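PDB 6DET: Tv2483 from Treponema vincentii, which binds L-arginine with high selectivity and probably delivers it, as a solute-binding lipoprotein, to an ABC transporter. Local coordinates for residues L120-T128 and D188-Y196; G94-V105 and E217-Q225. One frame throughout, in Å; residues are numbered along the deposited sequence.

Contact 1: residues L120-T128 and D188-Y196; sequences LQNAKIVVT and DAIVVDLIY. With ARG (arginine), chain B.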
# COMPACT_ATOMS: atom_id res chain seq x y z
N LEU A 120 -5.63 -6.83 3.58
CA LEU A 120 -6.23 -6.76 2.24
C LEU A 120 -5.42 -7.61 1.29
O LEU A 120 -4.21 -7.79 1.49
CB LEU A 120 -6.25 -5.33 1.67
CG LEU A 120 -7.18 -4.29 2.30
CD1 LEU A 120 -6.91 -2.89 1.77
CD2 LEU A 120 -8.64 -4.73 2.05
N GLN A 121 -6.09 -8.14 0.24
CA GLN A 121 -5.41 -8.68 -0.92
C GLN A 121 -5.19 -7.57 -1.93
O GLN A 121 -5.95 -6.60 -1.99
CB GLN A 121 -6.22 -9.79 -1.60
CG GLN A 121 -6.15 -11.10 -0.92
CD GLN A 121 -6.91 -12.11 -1.71
OE1 GLN A 121 -8.13 -12.05 -1.77
NE2 GLN A 121 -6.20 -12.99 -2.41
N ASN A 122 -4.14 -7.72 -2.72
CA ASN A 122 -3.86 -6.77 -3.79
C ASN A 122 -3.24 -7.52 -4.95
O ASN A 122 -2.80 -8.67 -4.82
CB ASN A 122 -2.94 -5.66 -3.30
CG ASN A 122 -2.60 -4.69 -4.40
OD1 ASN A 122 -3.50 -4.02 -4.95
ND2 ASN A 122 -1.31 -4.61 -4.75
N ALA A 123 -3.24 -6.86 -6.10
CA ALA A 123 -2.54 -7.35 -7.26
C ALA A 123 -1.94 -6.13 -7.95
O ALA A 123 -2.54 -5.06 -7.95
CB ALA A 123 -3.48 -8.05 -8.22
N LYS A 124 -0.74 -6.31 -8.49
CA LYS A 124 -0.16 -5.31 -9.37
C LYS A 124 -0.69 -5.56 -10.77
O LYS A 124 -0.68 -6.69 -11.26
CB LYS A 124 1.35 -5.40 -9.35
CG LYS A 124 1.92 -4.66 -8.11
CD LYS A 124 3.41 -4.78 -7.98
CE LYS A 124 3.93 -4.01 -6.77
NZ LYS A 124 3.00 -4.02 -5.60
N ILE A 125 -1.13 -4.49 -11.43
CA ILE A 125 -1.71 -4.54 -12.76
C ILE A 125 -0.99 -3.52 -13.64
O ILE A 125 -0.38 -2.56 -13.15
CB ILE A 125 -3.22 -4.25 -12.70
CG1 ILE A 125 -3.49 -2.89 -12.07
CG2 ILE A 125 -3.92 -5.33 -11.89
CD1 ILE A 125 -4.91 -2.43 -12.12
N VAL A 126 -1.07 -3.75 -14.95
CA VAL A 126 -0.42 -2.89 -15.93
C VAL A 126 -1.49 -2.12 -16.67
O VAL A 126 -2.45 -2.70 -17.19
CB VAL A 126 0.45 -3.70 -16.91
CG1 VAL A 126 1.05 -2.77 -17.96
CG2 VAL A 126 1.55 -4.41 -16.14
N VAL A 127 -1.31 -0.80 -16.74
CA VAL A 127 -2.28 0.11 -17.33
C VAL A 127 -1.64 0.77 -18.54
O VAL A 127 -0.46 1.17 -18.49
CB VAL A 127 -2.78 1.16 -16.31
CG1 VAL A 127 -3.73 2.17 -16.97
CG2 VAL A 127 -3.48 0.46 -15.12
N THR A 128 -2.40 0.86 -19.63
CA THR A 128 -1.96 1.52 -20.86
C THR A 128 -3.03 2.52 -21.27
O THR A 128 -4.09 2.62 -20.64
CB THR A 128 -1.72 0.52 -22.00
OG1 THR A 128 -2.95 -0.16 -22.32
CG2 THR A 128 -0.69 -0.50 -21.61
N ASP A 188 5.08 3.80 -22.08
CA ASP A 188 4.02 3.11 -22.80
C ASP A 188 3.03 2.42 -21.87
O ASP A 188 1.92 2.09 -22.30
CB ASP A 188 4.61 2.05 -23.72
CG ASP A 188 5.64 2.62 -24.66
OD1 ASP A 188 5.22 3.26 -25.63
OD2 ASP A 188 6.86 2.39 -24.43
N ALA A 189 3.42 2.18 -20.63
CA ALA A 189 2.57 1.54 -19.65
C ALA A 189 3.07 1.92 -18.27
O ALA A 189 4.20 2.39 -18.12
CB ALA A 189 2.57 0.03 -19.81
N ILE A 190 2.22 1.66 -17.27
CA ILE A 190 2.55 1.86 -15.86
C ILE A 190 2.08 0.66 -15.05
O ILE A 190 1.14 -0.05 -15.42
CB ILE A 190 1.94 3.15 -15.28
CG1 ILE A 190 0.41 3.02 -15.14
CG2 ILE A 190 2.33 4.35 -16.14
CD1 ILE A 190 -0.28 4.23 -14.57
N VAL A 191 2.72 0.48 -13.90
CA VAL A 191 2.30 -0.49 -12.88
C VAL A 191 1.60 0.27 -11.76
O VAL A 191 2.13 1.28 -11.26
CB VAL A 191 3.48 -1.28 -12.32
CG1 VAL A 191 3.00 -2.24 -11.20
CG2 VAL A 191 4.15 -2.05 -13.38
N VAL A 192 0.42 -0.20 -11.36
CA VAL A 192 -0.29 0.36 -10.22
C VAL A 192 -0.83 -0.81 -9.41
O VAL A 192 -0.87 -1.95 -9.87
CB VAL A 192 -1.43 1.31 -10.64
CG1 VAL A 192 -0.87 2.53 -11.38
CG2 VAL A 192 -2.44 0.61 -11.55
N ASP A 193 -1.21 -0.52 -8.16
CA ASP A 193 -1.87 -1.52 -7.33
C ASP A 193 -3.37 -1.46 -7.60
O ASP A 193 -3.96 -0.37 -7.64
CB ASP A 193 -1.64 -1.32 -5.82
CG ASP A 193 -0.21 -1.60 -5.37
OD1 ASP A 193 0.62 -2.11 -6.15
OD2 ASP A 193 0.08 -1.31 -4.18
N LEU A 194 -3.96 -2.63 -7.79
CA LEU A 194 -5.41 -2.71 -7.96
C LEU A 194 -6.16 -1.95 -6.88
O LEU A 194 -7.09 -1.19 -7.18
CB LEU A 194 -5.84 -4.18 -7.98
CG LEU A 194 -7.33 -4.43 -8.16
CD1 LEU A 194 -7.78 -3.94 -9.52
CD2 LEU A 194 -7.60 -5.93 -8.02
N ILE A 195 -5.78 -2.14 -5.60
CA ILE A 195 -6.60 -1.66 -4.48
C ILE A 195 -6.81 -0.15 -4.56
O ILE A 195 -7.93 0.35 -4.37
CB ILE A 195 -5.97 -2.07 -3.13
CG1 ILE A 195 -6.28 -3.56 -2.86
CG2 ILE A 195 -6.47 -1.20 -2.00
CD1 ILE A 195 -7.74 -3.85 -2.43
N TYR A 196 -5.74 0.62 -4.79
CA TYR A 196 -5.92 2.07 -4.80
C TYR A 196 -6.43 2.57 -6.14
O TYR A 196 -6.74 3.76 -6.24
CB TYR A 196 -4.63 2.82 -4.37
CG TYR A 196 -3.41 2.74 -5.29
CD1 TYR A 196 -2.21 2.16 -4.85
CD2 TYR A 196 -3.42 3.34 -6.55
CE1 TYR A 196 -1.10 2.12 -5.66
CE2 TYR A 196 -2.32 3.30 -7.37
CZ TYR A 196 -1.16 2.71 -6.94
OH TYR A 196 -0.06 2.70 -7.77
N ARG B . 2.23 -1.49 -2.36
CA ARG B . 3.28 -0.45 -2.52
C ARG B . 4.48 -0.80 -1.64
O ARG B . 4.30 -1.58 -0.68
CB ARG B . 2.75 0.93 -2.14
CG ARG B . 1.67 1.47 -3.07
CD ARG B . 1.10 2.81 -2.63
NE ARG B . 2.11 3.85 -2.69
CZ ARG B . 2.69 4.40 -1.63
NH1 ARG B . 3.65 5.31 -1.84
NH2 ARG B . 2.34 4.06 -0.39
OXT ARG B . 5.59 -0.30 -1.87
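Strands 120-128 and 189-193 run antiparallel, their axes 4.7 Å apart at closest approach, with I125-V192 and V127-I190 as hydrogen-bonded pairs and K124-D193 and V126-V191 as non-hydrogen-bonded ones. On one face V192 CG2 touches both I125 CG1 and V127 CG2; helix 175-184 packs against V192 and I190 here. The other face becomes polar where strand 189-193 ends. K124 and D193 run alongside each other in the same direction, and K124 NZ forms a salt bridge to D193 OD1 at 3.1 Å, on the syn side, 23° out of the carboxylate plane; the same ammonium also forms a salt bridge with E217. Strand 189-193 then gives way to a helical turn, whose first amides are caught by strand 120-128: L194 N donates to A123 O (2.8 Å) and I195 N to N122 OD1 (3.0 Å). N122 can supply that oxygen because its CG stands anti to the backbone N (chi1 178°); its ND2 is taken by E217. D193 OD2 accepts from the arginine ligand's N at 2.8 Å and probably pairs with Y219 OH too. Between a lysine and the ligand, D193 is probably held as an anion, a negative partner for the ligand's amino group.

Contact 2: residues G94-V105 and E217-Q225; sequences GVIDCIASGFSV and EYYTFAFRQ. With ARG (arginine), chain B.
This is an antiparallel strand pairing interrupted by a corner, set where the core sheet of a family 3 solute-binding protein meets its ligand. Strand 98-100 pairs with 217-223 through I99 and A222, whose amides and carbonyls are reciprocally bonded; the chain then turns at S101 and G102 and returns to the same partner, T220 N reaching F103 O (2.8 Å) and V105 N reaching Y218 O. Water 2 bridges F103 N and T220 O beside the corner. Here the pocket forms: the arginine ligand gives its N to G102 O and S104 OG, its NH2 to S101 O, and takes the amide of S104 on its O at 2.8 Å. S104 OG in turn donates to E217 OE2 (2.8 Å), met from above the carboxylate plane, a second-shell bond that would fix which way the hydroxyl turns; E217 is itself paired with K124 and N122.

Three CH-pi contacts pack the pair. G102 CA sits over the centre of the Y219 ring, 3.7 Å from its centroid, and A222 CB lies over the centre of the F103 ring; C98 CB lies over F223, shifted toward the rim. The F103 ring reaches A222 because its CG is anti to the backbone N (chi1 -172°). At the far end R224 bends at chi3 and offers its guanidinium to two acceptors of segment 94-105: NH2 makes a nearly straight salt bridge to D97 OD1 (3.0 Å), in the guanidinium plane but on the anti side of the carboxylate and 22° out of its plane, and NH1 makes a bent bond to I96 O (2.8 Å). The D97 carboxylate and R224 guanidinium planes stand almost perpendicular. L91 O and D227 also hold R224. Water 1 links D97 O to R224 N.

Strand 37-42 pairs with 98-104 and helix 61-73 touches C98, A100 and F221, while strand 120-129 borders 215-223.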
# COMPACT_ATOMS: atom_id res chain seq x y z
N GLY A 94 13.27 5.49 14.27
CA GLY A 94 12.26 5.90 15.23
C GLY A 94 11.49 7.16 14.91
O GLY A 94 10.74 7.64 15.77
N VAL A 95 11.66 7.73 13.71
CA VAL A 95 10.84 8.87 13.31
C VAL A 95 9.37 8.47 13.22
O VAL A 95 8.49 9.25 13.61
CB VAL A 95 11.34 9.46 11.98
CG1 VAL A 95 10.44 10.61 11.55
CG2 VAL A 95 12.79 9.93 12.13
N ILE A 96 9.09 7.27 12.70
CA ILE A 96 7.76 6.68 12.70
C ILE A 96 7.81 5.37 13.48
O ILE A 96 8.88 4.81 13.73
CB ILE A 96 7.22 6.45 11.29
CG1 ILE A 96 8.13 5.47 10.53
CG2 ILE A 96 7.18 7.81 10.59
CD1 ILE A 96 7.76 5.25 9.00
N ASP A 97 6.62 4.86 13.81
CA ASP A 97 6.48 3.58 14.51
C ASP A 97 6.00 2.46 13.60
O ASP A 97 6.17 1.27 13.94
CB ASP A 97 5.50 3.72 15.68
CG ASP A 97 6.02 4.68 16.77
OD1 ASP A 97 7.21 4.59 17.11
OD2 ASP A 97 5.23 5.49 17.28
N CYS A 98 5.39 2.80 12.48
CA CYS A 98 4.87 1.79 11.56
C CYS A 98 4.61 2.47 10.23
O CYS A 98 4.67 3.71 10.12
CB CYS A 98 3.61 1.14 12.11
SG CYS A 98 2.21 2.23 12.32
N ILE A 99 4.33 1.65 9.21
CA ILE A 99 4.15 2.12 7.83
C ILE A 99 2.84 1.55 7.31
O ILE A 99 2.60 0.35 7.45
CB ILE A 99 5.29 1.68 6.91
CG1 ILE A 99 6.67 2.05 7.48
CG2 ILE A 99 5.12 2.34 5.52
CD1 ILE A 99 7.80 1.25 6.86
N ALA A 100 1.97 2.42 6.79
CA ALA A 100 0.73 2.01 6.15
C ALA A 100 0.76 2.54 4.71
O ALA A 100 1.83 2.51 4.09
CB ALA A 100 -0.46 2.52 6.98
N SER A 101 -0.37 2.97 4.16
CA SER A 101 -0.46 3.43 2.76
C SER A 101 -0.32 2.30 1.75
O SER A 101 0.24 2.48 0.66
CB SER A 101 0.59 4.53 2.46
OG SER A 101 0.23 5.63 3.21
N GLY A 102 -0.86 1.11 2.08
CA GLY A 102 -0.86 0.02 1.11
C GLY A 102 0.48 -0.68 1.01
O GLY A 102 0.98 -0.94 -0.08
N PHE A 103 1.08 -1.00 2.16
CA PHE A 103 2.38 -1.66 2.22
C PHE A 103 2.24 -3.14 1.87
O PHE A 103 1.59 -3.90 2.61
CB PHE A 103 2.97 -1.44 3.62
CG PHE A 103 4.39 -1.91 3.78
CD1 PHE A 103 5.44 -0.99 3.80
CD2 PHE A 103 4.69 -3.26 3.97
CE1 PHE A 103 6.74 -1.43 3.95
CE2 PHE A 103 6.00 -3.68 4.11
CZ PHE A 103 7.02 -2.76 4.11
N SER A 104 2.90 -3.58 0.79
CA SER A 104 2.85 -4.97 0.34
C SER A 104 3.81 -5.90 1.08
O SER A 104 4.98 -5.58 1.31
CB SER A 104 3.16 -5.02 -1.15
OG SER A 104 2.20 -4.27 -1.86
N VAL A 105 3.31 -7.08 1.46
CA VAL A 105 4.20 -8.15 1.89
C VAL A 105 5.01 -8.67 0.70
O VAL A 105 4.46 -8.96 -0.37
CB VAL A 105 3.39 -9.30 2.53
CG1 VAL A 105 4.35 -10.41 2.94
CG2 VAL A 105 2.60 -8.78 3.71
N GLU A 217 -0.80 -10.43 -4.11
CA GLU A 217 -0.11 -9.91 -2.93
C GLU A 217 -1.08 -9.79 -1.78
O GLU A 217 -2.31 -9.85 -1.95
CB GLU A 217 0.48 -8.49 -3.14
CG GLU A 217 1.28 -8.28 -4.36
CD GLU A 217 1.71 -6.81 -4.57
OE1 GLU A 217 2.51 -6.61 -5.50
OE2 GLU A 217 1.21 -5.86 -3.92
N TYR A 218 -0.51 -9.52 -0.61
CA TYR A 218 -1.21 -9.06 0.57
C TYR A 218 -0.63 -7.74 1.03
O TYR A 218 0.57 -7.50 0.88
CB TYR A 218 -1.08 -10.04 1.73
CG TYR A 218 -1.44 -11.44 1.32
CD1 TYR A 218 -2.77 -11.82 1.20
CD2 TYR A 218 -0.46 -12.37 1.04
CE1 TYR A 218 -3.10 -13.10 0.81
CE2 TYR A 218 -0.78 -13.66 0.65
CZ TYR A 218 -2.10 -14.02 0.54
OH TYR A 218 -2.43 -15.30 0.15
N TYR A 219 -1.50 -6.89 1.55
CA TYR A 219 -1.12 -5.66 2.22
C TYR A 219 -1.01 -5.95 3.71
O TYR A 219 -1.75 -6.77 4.25
CB TYR A 219 -2.18 -4.58 2.03
CG TYR A 219 -2.17 -3.82 0.69
CD1 TYR A 219 -1.11 -3.91 -0.19
CD2 TYR A 219 -3.20 -2.96 0.41
CE1 TYR A 219 -1.11 -3.12 -1.39
CE2 TYR A 219 -3.23 -2.19 -0.76
CZ TYR A 219 -2.18 -2.28 -1.64
OH TYR A 219 -2.19 -1.47 -2.76
N THR A 220 -0.12 -5.22 4.36
CA THR A 220 0.11 -5.33 5.80
C THR A 220 0.40 -3.94 6.35
O THR A 220 0.39 -2.93 5.62
CB THR A 220 1.25 -6.32 6.09
OG1 THR A 220 1.42 -6.52 7.50
CG2 THR A 220 2.55 -5.82 5.51
N PHE A 221 0.68 -3.88 7.66
CA PHE A 221 1.26 -2.70 8.29
C PHE A 221 2.63 -3.13 8.81
O PHE A 221 2.74 -4.18 9.46
CB PHE A 221 0.38 -2.17 9.41
CG PHE A 221 -1.01 -1.87 8.99
CD1 PHE A 221 -1.26 -1.07 7.87
CD2 PHE A 221 -2.08 -2.39 9.69
CE1 PHE A 221 -2.56 -0.82 7.50
CE2 PHE A 221 -3.37 -2.13 9.31
CZ PHE A 221 -3.61 -1.34 8.21
N ALA A 222 3.67 -2.36 8.49
CA ALA A 222 5.06 -2.73 8.74
C ALA A 222 5.60 -2.05 9.99
O ALA A 222 5.42 -0.84 10.17
CB ALA A 222 5.94 -2.36 7.54
N PHE A 223 6.32 -2.82 10.81
CA PHE A 223 6.86 -2.38 12.09
C PHE A 223 8.34 -2.72 12.15
O PHE A 223 8.85 -3.52 11.36
CB PHE A 223 6.13 -3.04 13.27
CG PHE A 223 4.72 -2.61 13.41
CD1 PHE A 223 3.75 -3.12 12.56
CD2 PHE A 223 4.35 -1.69 14.37
CE1 PHE A 223 2.45 -2.73 12.66
CE2 PHE A 223 3.03 -1.28 14.47
CZ PHE A 223 2.09 -1.81 13.58
N ARG A 224 9.03 -2.15 13.14
CA ARG A 224 10.43 -2.51 13.35
C ARG A 224 10.52 -3.98 13.71
O ARG A 224 9.63 -4.53 14.37
CB ARG A 224 11.04 -1.68 14.48
CG ARG A 224 11.38 -0.24 14.10
CD ARG A 224 11.87 0.59 15.32
NE ARG A 224 10.75 0.89 16.19
CZ ARG A 224 9.99 1.97 16.11
NH1 ARG A 224 10.23 2.91 15.20
NH2 ARG A 224 8.96 2.12 16.95
N GLN A 225 11.61 -4.61 13.29
CA GLN A 225 11.76 -6.06 13.42
C GLN A 225 11.60 -6.52 14.87
O GLN A 225 10.94 -7.53 15.15
CB GLN A 225 13.12 -6.50 12.88
CG GLN A 225 13.23 -6.35 11.39
CD GLN A 225 14.65 -6.47 10.90
OE1 GLN A 225 15.48 -5.58 11.11
NE2 GLN A 225 14.95 -7.58 10.25
N ARG B . 2.23 -1.49 -2.36
CA ARG B . 3.28 -0.45 -2.52
C ARG B . 4.48 -0.80 -1.64
O ARG B . 4.30 -1.58 -0.68
CB ARG B . 2.75 0.93 -2.14
CG ARG B . 1.67 1.47 -3.07
CD ARG B . 1.10 2.81 -2.63
NE ARG B . 2.11 3.85 -2.69
CZ ARG B . 2.69 4.40 -1.63
NH1 ARG B . 3.65 5.31 -1.84
NH2 ARG B . 2.34 4.06 -0.39
OXT ARG B . 5.59 -0.30 -1.87
O HOH W 1 7.67 -0.63 15.17
O HOH W 2 -0.73 -0.63 4.55
O HOH W 3 2.24 -10.61 -0.62

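Contacts 1 and 2 share one sheet, in which strands 120-129 and 215-223 are neighbours, and both segments of contact 1 fall between the two segments of contact 2 in the sequence. Their centres lie 19 Å apart, yet they meet beside the bound arginine. The salt bridge that joins them measures 2.6 Å from K124 NZ to E217 OE1, and the probable bond from D193 OD2 to Y219 OH 2.7 Å; I195 CG2 packs on Y219 CE2. The ligand's amino group is thus shared, D193 approaching from one contact and G102 and S104 from the other, an example of a binding site assembled at the meeting of distant chain segments.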